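Murein peptide amidase A (Escherichia coli O157:H7, PDB 5HXD) probably hydrolyses the gamma-D-glutamyl-diaminopimelate amide bond of the murein tripeptide, as a zinc-dependent amidase of the peptidase M14 family that degrades cell-wall muropeptides. Local coordinates at residues Val154-His168 against Leu175-Tyr189. Residues are numbered along the deposited sequence; the frame is centred on the assembly and turned at random.
Sequences VSFHDPLACIEDPRH and LAQAFELPLVTSVGY
Ile163 and Leu183 pair as parallel strand neighbours, their side chains on one face of the sheet. Ile163 N donates to Pro182 O (2.9 Å) in a nearly straight bond, and Ile163 O receives Val184 N at 2.9 Å. Ile163 buries the most surface: its branched chain suits a strand and packs against the last turn of helix 170-178, with CG2 at Leu175 CB (3.8 Å) and CG1 against the backbone of Ala176, where the small side chain lets the helix come close. Leu183 swings CG anti to its backbone N (chi1 177°), which brings CD1 to Ile163 CG2 (3.9 Å) and Asp165 CB, while Leu183 CD2 lies 3.5 Å from His168 CD2. On the other face the long chain of Glu164, extended beyond CG, takes its carboxylate past Val184 to Val187, whose N gives OE1 a weak bond (3.1 Å, 125°); OE2 lies close to OE2 of Glu210, the predicted proton donor/acceptor. Deeper in, the edge of Phe156 is directed at the face of Phe179, planes at 61°. Together these contacts build a beta-alpha-beta unit: helix 170-178 links strand 162-164 to strand 183-184, outermost within this chain, with strand 206-210 beyond 162-164 and helix 224-230 touching Phe156, Leu175 and Phe179.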
ATOM      1  N   VAL A 154      12.456  14.721   4.014  1.00 41.52           N
ATOM      2  CA  VAL A 154      11.893  14.487   2.683  1.00 42.24           C
ATOM      3  C   VAL A 154      10.657  13.580   2.792  1.00 46.13           C
ATOM      4  O   VAL A 154      10.737  12.450   3.286  1.00 45.81           O
ATOM      5  CB  VAL A 154      12.905  13.843   1.704  1.00 42.49           C
ATOM      6  CG1 VAL A 154      12.193  13.414   0.429  1.00 43.29           C
ATOM      7  CG2 VAL A 154      14.036  14.810   1.368  1.00 50.61           C
ATOM      8  N   SER A 155       9.514  14.089   2.343  1.00 46.32           N
ATOM      9  CA  SER A 155       8.258  13.346   2.390  1.00 42.91           C
ATOM     10  C   SER A 155       7.765  13.017   0.987  1.00 46.44           C
ATOM     11  O   SER A 155       7.440  13.910   0.214  1.00 48.67           O
ATOM     12  CB  SER A 155       7.202  14.143   3.142  1.00 42.14           C
ATOM     13  OG  SER A 155       5.913  13.673   2.822  1.00 44.70           O
ATOM     14  N   PHE A 156       7.720  11.729   0.666  1.00 48.26           N
ATOM     15  CA  PHE A 156       7.310  11.260  -0.658  1.00 50.15           C
ATOM     16  C   PHE A 156       5.799  11.117  -0.829  1.00 44.95           C
ATOM     17  O   PHE A 156       5.137  10.585   0.057  1.00 39.89           O
ATOM     18  CB  PHE A 156       7.970   9.920  -0.945  1.00 48.40           C
ATOM     19  CG  PHE A 156       9.420  10.026  -1.192  1.00 43.97           C
ATOM     20  CD1 PHE A 156       9.891  10.189  -2.473  1.00 45.67           C
ATOM     21  CD2 PHE A 156      10.312  10.001  -0.144  1.00 45.35           C
ATOM     22  CE1 PHE A 156      11.232  10.323  -2.711  1.00 46.86           C
ATOM     23  CE2 PHE A 156      11.655  10.126  -0.372  1.00 49.11           C
ATOM     24  CZ  PHE A 156      12.116  10.285  -1.662  1.00 50.66           C
ATOM     25  N   HIS A 157       5.278  11.587  -1.972  1.00 48.22           N
ATOM     26  CA  HIS A 157       3.863  11.430  -2.339  1.00 51.07           C
ATOM     27  C   HIS A 157       3.627  10.960  -3.786  1.00 48.83           C
ATOM     28  O   HIS A 157       4.573  10.680  -4.517  1.00 49.04           O
ATOM     29  CB  HIS A 157       3.114  12.749  -2.140  1.00 50.49           C
ATOM     30  CG  HIS A 157       2.835  13.085  -0.712  1.00 51.13           C
ATOM     31  ND1 HIS A 157       3.832  13.310   0.211  1.00 52.52           N
ATOM     32  CD2 HIS A 157       1.668  13.262  -0.050  1.00 54.85           C
ATOM     33  CE1 HIS A 157       3.295  13.599   1.381  1.00 50.99           C
ATOM     34  NE2 HIS A 157       1.980  13.583   1.248  1.00 49.99           N
ATOM     35  N   ASP A 158       2.342  10.909  -4.166  1.00 53.24           N
ATOM     36  CA  ASP A 158       1.826  10.652  -5.529  1.00 51.40           C
ATOM     37  C   ASP A 158       0.795  11.696  -5.924  1.00 56.79           C
ATOM     38  O   ASP A 158       0.082  12.203  -5.058  1.00 61.70           O
ATOM     39  CB  ASP A 158       1.114   9.301  -5.629  1.00 54.96           C
ATOM     40  CG  ASP A 158       2.019   8.191  -6.002  1.00 54.30           C
ATOM     41  OD1 ASP A 158       3.201   8.465  -6.295  1.00 54.73           O
ATOM     42  OD2 ASP A 158       1.542   7.035  -5.987  1.00 59.85           O
ATOM     43  N   PRO A 159       0.647  11.970  -7.233  1.00 56.94           N
ATOM     44  CA  PRO A 159       1.465  11.524  -8.358  1.00 56.47           C
ATOM     45  C   PRO A 159       1.902  12.721  -9.199  1.00 53.24           C
ATOM     46  O   PRO A 159       1.853  12.648 -10.427  1.00 52.46           O
ATOM     47  CB  PRO A 159       0.493  10.643  -9.134  1.00 53.02           C
ATOM     48  CG  PRO A 159      -0.899  11.331  -8.868  1.00 49.47           C
ATOM     49  CD  PRO A 159      -0.687  12.341  -7.727  1.00 45.53           C
ATOM     50  N   LEU A 160       2.315  13.803  -8.541  1.00 49.58           N
ATOM     51  CA  LEU A 160       2.473  15.087  -9.207  1.00 47.81           C
ATOM     52  C   LEU A 160       3.821  15.275  -9.894  1.00 51.11           C
ATOM     53  O   LEU A 160       4.079  16.341 -10.457  1.00 48.14           O
ATOM     54  CB  LEU A 160       2.240  16.213  -8.210  1.00 46.47           C
ATOM     55  CG  LEU A 160       0.837  16.103  -7.621  1.00 49.07           C
ATOM     56  CD1 LEU A 160       0.591  17.256  -6.693  1.00 51.61           C
ATOM     57  CD2 LEU A 160      -0.227  16.045  -8.725  1.00 39.05           C
ATOM     58  N   ALA A 161       4.661  14.241  -9.845  1.00 47.18           N
ATOM     59  CA  ALA A 161       5.866  14.156 -10.674  1.00 53.42           C
ATOM     60  C   ALA A 161       6.804  15.370 -10.562  1.00 52.71           C
ATOM     61  O   ALA A 161       7.166  15.982 -11.575  1.00 50.87           O
ATOM     62  CB  ALA A 161       5.474  13.934 -12.137  1.00 46.08           C
ATOM     63  N   CYS A 162       7.222  15.688  -9.342  1.00 50.64           N
ATOM     64  CA  CYS A 162       8.098  16.831  -9.136  1.00 55.12           C
ATOM     65  C   CYS A 162       8.669  16.880  -7.721  1.00 57.16           C
ATOM     66  O   CYS A 162       8.166  16.209  -6.816  1.00 56.58           O
ATOM     67  CB  CYS A 162       7.342  18.124  -9.418  1.00 54.31           C
ATOM     68  SG  CYS A 162       5.984  18.366  -8.271  1.00 53.49           S
ATOM     69  N   ILE A 163       9.716  17.691  -7.550  1.00 53.24           N
ATOM     70  CA  ILE A 163      10.353  17.932  -6.262  1.00 52.88           C
ATOM     71  C   ILE A 163       9.983  19.320  -5.746  1.00 57.80           C
ATOM     72  O   ILE A 163      10.377  20.324  -6.344  1.00 59.84           O
ATOM     73  CB  ILE A 163      11.885  17.837  -6.357  1.00 50.52           C
ATOM     74  CG1 ILE A 163      12.312  16.500  -6.960  1.00 47.33           C
ATOM     75  CG2 ILE A 163      12.522  18.042  -4.981  1.00 48.36           C
ATOM     76  CD1 ILE A 163      11.919  15.320  -6.139  1.00 50.76           C
ATOM     77  N   GLU A 164       9.235  19.389  -4.645  1.00 52.51           N
ATOM     78  CA  GLU A 164       8.807  20.682  -4.112  1.00 55.34           C
ATOM     79  C   GLU A 164       9.702  21.163  -2.986  1.00 59.91           C
ATOM     80  O   GLU A 164       9.480  20.807  -1.833  1.00 61.58           O
ATOM     81  CB  GLU A 164       7.385  20.606  -3.597  1.00 57.12           C
ATOM     82  CG  GLU A 164       6.391  20.158  -4.618  1.00 64.08           C
ATOM     83  CD  GLU A 164       5.061  19.856  -4.002  1.00 62.89           C
ATOM     84  OE1 GLU A 164       4.515  20.746  -3.308  1.00 67.02           O
ATOM     85  OE2 GLU A 164       4.570  18.730  -4.210  1.00 65.28           O
ATOM     86  N   ASP A 165      10.705  21.970  -3.316  1.00 60.69           N
ATOM     87  CA  ASP A 165      11.598  22.512  -2.303  1.00 58.46           C
ATOM     88  C   ASP A 165      11.360  23.999  -2.133  1.00 60.81           C
ATOM     89  O   ASP A 165      11.801  24.797  -2.963  1.00 62.45           O
ATOM     90  CB  ASP A 165      13.059  22.255  -2.669  1.00 58.02           C
ATOM     91  CG  ASP A 165      13.997  22.516  -1.510  1.00 58.95           C
ATOM     92  OD1 ASP A 165      13.597  23.243  -0.580  1.00 59.43           O
ATOM     93  OD2 ASP A 165      15.134  21.993  -1.517  1.00 59.87           O
ATOM     94  N   PRO A 166      10.681  24.370  -1.035  1.00 63.78           N
ATOM     95  CA  PRO A 166      10.345  25.759  -0.662  1.00 60.86           C
ATOM     96  C   PRO A 166      11.578  26.627  -0.429  1.00 58.22           C
ATOM     97  O   PRO A 166      11.471  27.855  -0.415  1.00 61.40           O
ATOM     98  CB  PRO A 166       9.544  25.600   0.639  1.00 56.30           C
ATOM     99  CG  PRO A 166       9.960  24.259   1.187  1.00 56.12           C
ATOM    100  CD  PRO A 166      10.267  23.394  -0.008  1.00 51.53           C
ATOM    101  N   ARG A 167      12.734  25.997  -0.256  1.00 55.96           N
ATOM    102  CA  ARG A 167      13.975  26.737  -0.055  1.00 61.76           C
ATOM    103  C   ARG A 167      14.804  26.856  -1.329  1.00 61.07           C
ATOM    104  O   ARG A 167      15.652  27.749  -1.432  1.00 66.32           O
ATOM    105  CB  ARG A 167      14.816  26.080   1.045  1.00 57.61           C
ATOM    106  CG  ARG A 167      14.880  26.906   2.319  1.00 59.40           C
ATOM    107  CD  ARG A 167      14.407  26.145   3.556  1.00 53.58           C
ATOM    108  NE  ARG A 167      15.528  25.730   4.395  1.00 56.16           N
ATOM    109  CZ  ARG A 167      15.484  25.647   5.720  1.00 50.90           C
ATOM    110  NH1 ARG A 167      14.374  25.956   6.369  1.00 43.55           N
ATOM    111  NH2 ARG A 167      16.556  25.252   6.395  1.00 55.29           N
ATOM    112  N   HIS A 168      14.534  25.971  -2.291  1.00 60.29           N
ATOM    113  CA  HIS A 168      15.395  25.766  -3.461  1.00 61.50           C
ATOM    114  C   HIS A 168      16.844  25.600  -3.013  1.00 66.82           C
ATOM    115  O   HIS A 168      17.679  26.484  -3.228  1.00 70.29           O
ATOM    116  CB  HIS A 168      15.274  26.922  -4.464  1.00 64.43           C
ATOM    117  CG  HIS A 168      15.953  26.661  -5.771  1.00 69.57           C
ATOM    118  ND1 HIS A 168      17.214  27.149  -6.074  1.00 69.30           N
ATOM    119  CD2 HIS A 168      15.567  25.955  -6.862  1.00 72.36           C
ATOM    120  CE1 HIS A 168      17.561  26.759  -7.281  1.00 70.84           C
ATOM    121  NE2 HIS A 168      16.578  26.027  -7.787  1.00 73.63           N
ATOM    122  N   LEU A 175      17.786  16.116  -5.551  1.00 56.70           N
ATOM    123  CA  LEU A 175      16.601  15.276  -5.712  1.00 53.98           C
ATOM    124  C   LEU A 175      16.057  15.404  -7.121  1.00 54.56           C
ATOM    125  O   LEU A 175      15.675  14.410  -7.743  1.00 53.13           O
ATOM    126  CB  LEU A 175      15.519  15.655  -4.686  1.00 54.63           C
ATOM    127  CG  LEU A 175      15.750  15.230  -3.229  1.00 49.96           C
ATOM    128  CD1 LEU A 175      14.823  15.966  -2.279  1.00 46.14           C
ATOM    129  CD2 LEU A 175      15.601  13.724  -3.069  1.00 51.19           C
ATOM    130  N   ALA A 176      16.033  16.636  -7.626  1.00 54.61           N
ATOM    131  CA  ALA A 176      15.471  16.900  -8.945  1.00 53.69           C
ATOM    132  C   ALA A 176      16.254  16.152 -10.000  1.00 58.58           C
ATOM    133  O   ALA A 176      15.680  15.530 -10.900  1.00 59.38           O
ATOM    134  CB  ALA A 176      15.462  18.383  -9.243  1.00 51.41           C
ATOM    135  N   GLN A 177      17.574  16.185  -9.859  1.00 57.88           N
ATOM    136  CA  GLN A 177      18.459  15.561 -10.824  1.00 61.02           C
ATOM    137  C   GLN A 177      18.456  14.041 -10.669  1.00 58.38           C
ATOM    138  O   GLN A 177      18.264  13.318 -11.647  1.00 59.14           O
ATOM    139  CB  GLN A 177      19.876  16.127 -10.681  1.00 64.82           C
ATOM    140  CG  GLN A 177      20.388  16.823 -11.946  1.00 73.68           C
ATOM    141  CD  GLN A 177      21.468  17.871 -11.670  1.00 84.52           C
ATOM    142  OE1 GLN A 177      21.831  18.125 -10.520  1.00 81.96           O
ATOM    143  NE2 GLN A 177      21.981  18.488 -12.737  1.00 85.67           N
ATOM    144  N   ALA A 178      18.645  13.569  -9.439  1.00 58.00           N
ATOM    145  CA  ALA A 178      18.680  12.130  -9.138  1.00 51.80           C
ATOM    146  C   ALA A 178      17.405  11.376  -9.501  1.00 59.67           C
ATOM    147  O   ALA A 178      17.474  10.199  -9.855  1.00 68.19           O
ATOM    148  CB  ALA A 178      18.987  11.912  -7.664  1.00 51.88           C
ATOM    149  N   PHE A 179      16.241  12.016  -9.410  1.00 56.21           N
ATOM    150  CA  PHE A 179      14.981  11.300  -9.700  1.00 60.70           C
ATOM    151  C   PHE A 179      14.378  11.693 -11.056  1.00 60.52           C
ATOM    152  O   PHE A 179      13.302  11.219 -11.428  1.00 54.68           O
ATOM    153  CB  PHE A 179      13.934  11.549  -8.596  1.00 57.34           C
ATOM    154  CG  PHE A 179      14.149  10.746  -7.333  1.00 54.83           C
ATOM    155  CD1 PHE A 179      13.624   9.473  -7.205  1.00 56.14           C
ATOM    156  CD2 PHE A 179      14.845  11.281  -6.259  1.00 56.53           C
ATOM    157  CE1 PHE A 179      13.806   8.739  -6.038  1.00 53.76           C
ATOM    158  CE2 PHE A 179      15.030  10.555  -5.095  1.00 52.72           C
ATOM    159  CZ  PHE A 179      14.511   9.283  -4.986  1.00 51.74           C
ATOM    160  N   GLU A 180      15.084  12.570 -11.769  1.00 62.53           N
ATOM    161  CA  GLU A 180      14.641  13.168 -13.036  1.00 63.24           C
ATOM    162  C   GLU A 180      13.249  13.788 -12.975  1.00 57.53           C
ATOM    163  O   GLU A 180      12.414  13.614 -13.868  1.00 54.40           O
ATOM    164  CB  GLU A 180      14.729  12.150 -14.168  1.00 57.80           C
ATOM    165  CG  GLU A 180      16.043  12.298 -14.893  1.00 64.54           C
ATOM    166  CD  GLU A 180      16.171  11.395 -16.068  1.00 68.30           C
ATOM    167  OE1 GLU A 180      15.345  11.503 -17.004  1.00 77.68           O
ATOM    168  OE2 GLU A 180      17.117  10.583 -16.045  1.00 77.60           O
ATOM    169  N   LEU A 181      13.049  14.575 -11.928  1.00 55.56           N
ATOM    170  CA  LEU A 181      11.820  15.303 -11.721  1.00 54.64           C
ATOM    171  C   LEU A 181      12.130  16.777 -11.638  1.00 55.38           C
ATOM    172  O   LEU A 181      13.126  17.168 -11.035  1.00 53.07           O
ATOM    173  CB  LEU A 181      11.126  14.843 -10.441  1.00 51.73           C
ATOM    174  CG  LEU A 181      10.570  13.435 -10.494  1.00 53.37           C
ATOM    175  CD1 LEU A 181       9.935  13.106  -9.161  1.00 56.45           C
ATOM    176  CD2 LEU A 181       9.561  13.353 -11.627  1.00 46.66           C
ATOM    177  N   PRO A 182      11.270  17.600 -12.237  1.00 52.05           N
ATOM    178  CA  PRO A 182      11.381  19.059 -12.175  1.00 55.59           C
ATOM    179  C   PRO A 182      11.466  19.564 -10.740  1.00 56.74           C
ATOM    180  O   PRO A 182      10.872  18.951  -9.857  1.00 56.15           O
ATOM    181  CB  PRO A 182      10.086  19.534 -12.841  1.00 49.66           C
ATOM    182  CG  PRO A 182       9.185  18.359 -12.793  1.00 52.80           C
ATOM    183  CD  PRO A 182      10.065  17.181 -12.959  1.00 50.23           C
ATOM    184  N   LEU A 183      12.200  20.652 -10.512  1.00 59.87           N
ATOM    185  CA  LEU A 183      12.253  21.266  -9.189  1.00 56.73           C
ATOM    186  C   LEU A 183      11.364  22.501  -9.147  1.00 60.14           C
ATOM    187  O   LEU A 183      11.471  23.387  -9.984  1.00 67.09           O
ATOM    188  CB  LEU A 183      13.687  21.621  -8.806  1.00 57.56           C
ATOM    189  CG  LEU A 183      13.866  22.329  -7.462  1.00 58.52           C
ATOM    190  CD1 LEU A 183      13.193  21.590  -6.328  1.00 57.56           C
ATOM    191  CD2 LEU A 183      15.320  22.463  -7.157  1.00 59.82           C
ATOM    192  N   VAL A 184      10.485  22.543  -8.155  1.00 61.78           N
ATOM    193  CA  VAL A 184       9.435  23.549  -8.054  1.00 59.85           C
ATOM    194  C   VAL A 184       9.387  23.991  -6.589  1.00 57.38           C
ATOM    195  O   VAL A 184       9.974  23.321  -5.741  1.00 60.34           O
ATOM    196  CB  VAL A 184       8.083  22.956  -8.577  1.00 60.66           C
ATOM    197  CG1 VAL A 184       6.980  22.984  -7.529  1.00 60.24           C
ATOM    198  CG2 VAL A 184       7.657  23.651  -9.861  1.00 63.16           C
ATOM    199  N   THR A 185       8.758  25.119  -6.266  1.00 57.84           N
ATOM    200  CA  THR A 185       8.631  25.480  -4.848  1.00 59.45           C
ATOM    201  C   THR A 185       7.280  25.042  -4.234  1.00 65.96           C
ATOM    202  O   THR A 185       7.211  24.735  -3.037  1.00 63.21           O
ATOM    203  CB  THR A 185       8.827  27.001  -4.611  1.00 66.08           C
ATOM    204  OG1 THR A 185       8.349  27.734  -5.743  1.00 75.77           O
ATOM    205  CG2 THR A 185      10.297  27.345  -4.362  1.00 60.16           C
ATOM    206  N   SER A 186       6.217  24.970  -5.035  1.00 66.10           N
ATOM    207  CA  SER A 186       4.923  24.566  -4.482  1.00 67.41           C
ATOM    208  C   SER A 186       3.991  23.842  -5.447  1.00 71.29           C
ATOM    209  O   SER A 186       4.090  24.003  -6.667  1.00 72.76           O
ATOM    210  CB  SER A 186       4.182  25.790  -3.936  1.00 62.44           C
ATOM    211  OG  SER A 186       4.703  26.175  -2.681  1.00 66.71           O
ATOM    212  N   VAL A 187       3.083  23.048  -4.878  1.00 66.72           N
ATOM    213  CA  VAL A 187       1.881  22.620  -5.587  1.00 65.18           C
ATOM    214  C   VAL A 187       0.928  23.813  -5.615  1.00 67.98           C
ATOM    215  O   VAL A 187       0.352  24.187  -4.589  1.00 70.22           O
ATOM    216  CB  VAL A 187       1.188  21.384  -4.918  1.00 66.22           C
ATOM    217  CG1 VAL A 187       1.932  20.108  -5.242  1.00 62.32           C
ATOM    218  CG2 VAL A 187       1.065  21.549  -3.397  1.00 61.45           C
ATOM    219  N   GLY A 188       0.755  24.419  -6.783  1.00 65.31           N
ATOM    220  CA  GLY A 188       0.007  25.664  -6.901  1.00 58.76           C
ATOM    221  C   GLY A 188      -1.379  25.761  -6.277  1.00 62.23           C
ATOM    222  O   GLY A 188      -2.235  26.489  -6.790  1.00 65.01           O
ATOM    223  N   TYR A 189      -1.611  25.033  -5.184  1.00 63.05           N
ATOM    224  CA  TYR A 189      -2.840  25.179  -4.398  1.00 64.67           C
ATOM    225  C   TYR A 189      -2.498  25.139  -2.907  1.00 57.87           C
ATOM    226  O   TYR A 189      -1.412  24.697  -2.519  1.00 51.56           O
ATOM    227  CB  TYR A 189      -3.889  24.101  -4.747  1.00 59.88           C
ATOM    228  CG  TYR A 189      -3.390  22.689  -4.606  1.00 60.46           C
ATOM    229  CD1 TYR A 189      -3.512  21.995  -3.405  1.00 58.11           C
ATOM    230  CD2 TYR A 189      -2.780  22.046  -5.673  1.00 66.63           C
ATOM    231  CE1 TYR A 189      -3.036  20.698  -3.281  1.00 58.23           C
ATOM    232  CE2 TYR A 189      -2.313  20.748  -5.560  1.00 65.67           C
ATOM    233  CZ  TYR A 189      -2.446  20.082  -4.370  1.00 60.00           C
ATOM    234  OH  TYR A 189      -1.974  18.800  -4.276  1.00 64.18           O
TER